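MREC protein (Listeria monocytogenes, PDB 2J5U) probably takes part in forming and maintaining the shape of the bacterial cell, and assembles from dimers. Local coordinates at residues 112-115 with 121-124. Residues are numbered along the deposited sequence; the frame is centred on the assembly and turned at random.
Sequences KVTT and ATVE
Val113 and Val123 lie opposite each other as a non-hydrogen-bonded pair, side chains on the same face, in an antiparallel beta hairpin of one of the two six-stranded barrels of MreC. The backbone bonds are regular at one end: Lys112 and Glu124 bond reciprocally, with Glu124 N to Lys112 O at 2.9 Å. Beyond Val113 the register slips by one residue, and Thr114 and Thr115 together oppose Thr122, a beta bulge in which Thr114 takes a helix-like psi of -59°. Thr114 N still reaches Thr122 O (2.8 Å), while Thr122 N bonds Thr115 O (2.9 Å).

Threonine suits this partly exposed place, where its hydroxyl can bond a backbone carbonyl. With its OG1 placed between backbone N and carbonyl carbon (chi1 47°), Thr114 adds a weak bond to Thr122 O, which thus receives two donors from one residue. CG2 of Thr114 meets Glu124 CB at 3.6 Å.

On the buried face, valine is apt: Val113 and Val123 both pack against Val103 of strand 102-105, and Val113 CG1 lies 4.2 Å from Ala121 CB. On the other face, Lys112 and Glu124 run side by side, yet Lys112 NZ stops 4.2 Å from Glu124 OE2, too far for a salt bridge.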
# COMPACT_ATOMS: atom_id res chain seq x y z
N LYS A 112 -40.32 46.80 -48.24
CA LYS A 112 -40.16 47.30 -46.89
C LYS A 112 -40.98 48.55 -46.67
O LYS A 112 -41.23 49.31 -47.60
CB LYS A 112 -38.69 47.59 -46.58
CG LYS A 112 -38.12 48.82 -47.25
CD LYS A 112 -36.77 49.14 -46.64
CE LYS A 112 -36.17 50.39 -47.24
NZ LYS A 112 -36.07 50.31 -48.74
N VAL A 113 -41.39 48.76 -45.43
CA VAL A 113 -42.18 49.93 -45.11
C VAL A 113 -41.31 51.18 -45.19
O VAL A 113 -40.20 51.21 -44.68
CB VAL A 113 -42.77 49.81 -43.71
CG1 VAL A 113 -43.65 50.99 -43.41
CG2 VAL A 113 -43.56 48.53 -43.61
N THR A 114 -41.81 52.22 -45.84
CA THR A 114 -41.03 53.44 -45.94
C THR A 114 -41.60 54.57 -45.09
O THR A 114 -40.91 55.08 -44.22
CB THR A 114 -40.87 53.91 -47.40
OG1 THR A 114 -42.13 53.87 -48.07
CG2 THR A 114 -39.90 53.02 -48.12
N THR A 115 -42.85 54.96 -45.33
CA THR A 115 -43.44 56.02 -44.53
C THR A 115 -44.74 55.52 -43.93
O THR A 115 -45.50 54.81 -44.57
CB THR A 115 -43.71 57.27 -45.35
OG1 THR A 115 -44.72 56.99 -46.31
CG2 THR A 115 -42.46 57.71 -46.06
N ALA A 121 -49.83 52.91 -44.58
CA ALA A 121 -48.41 53.10 -44.79
C ALA A 121 -48.00 52.78 -46.22
O ALA A 121 -48.69 52.06 -46.94
CB ALA A 121 -47.63 52.25 -43.83
N THR A 122 -46.84 53.31 -46.60
CA THR A 122 -46.29 53.12 -47.93
C THR A 122 -45.20 52.07 -47.86
O THR A 122 -44.41 52.05 -46.91
CB THR A 122 -45.65 54.44 -48.43
OG1 THR A 122 -46.66 55.46 -48.49
CG2 THR A 122 -45.05 54.28 -49.81
N VAL A 123 -45.14 51.17 -48.84
CA VAL A 123 -44.09 50.19 -48.85
C VAL A 123 -43.42 50.20 -50.22
O VAL A 123 -44.08 50.22 -51.27
CB VAL A 123 -44.60 48.74 -48.44
CG1 VAL A 123 -46.03 48.78 -48.04
CG2 VAL A 123 -44.38 47.75 -49.55
N GLU A 124 -42.09 50.23 -50.18
CA GLU A 124 -41.29 50.25 -51.38
C GLU A 124 -41.02 48.83 -51.81
O GLU A 124 -40.50 48.03 -51.03
CB GLU A 124 -39.98 50.98 -51.10
CG GLU A 124 -39.03 50.99 -52.26
CD GLU A 124 -38.27 52.29 -52.37
OE1 GLU A 124 -38.94 53.34 -52.53
OE2 GLU A 124 -37.02 52.25 -52.30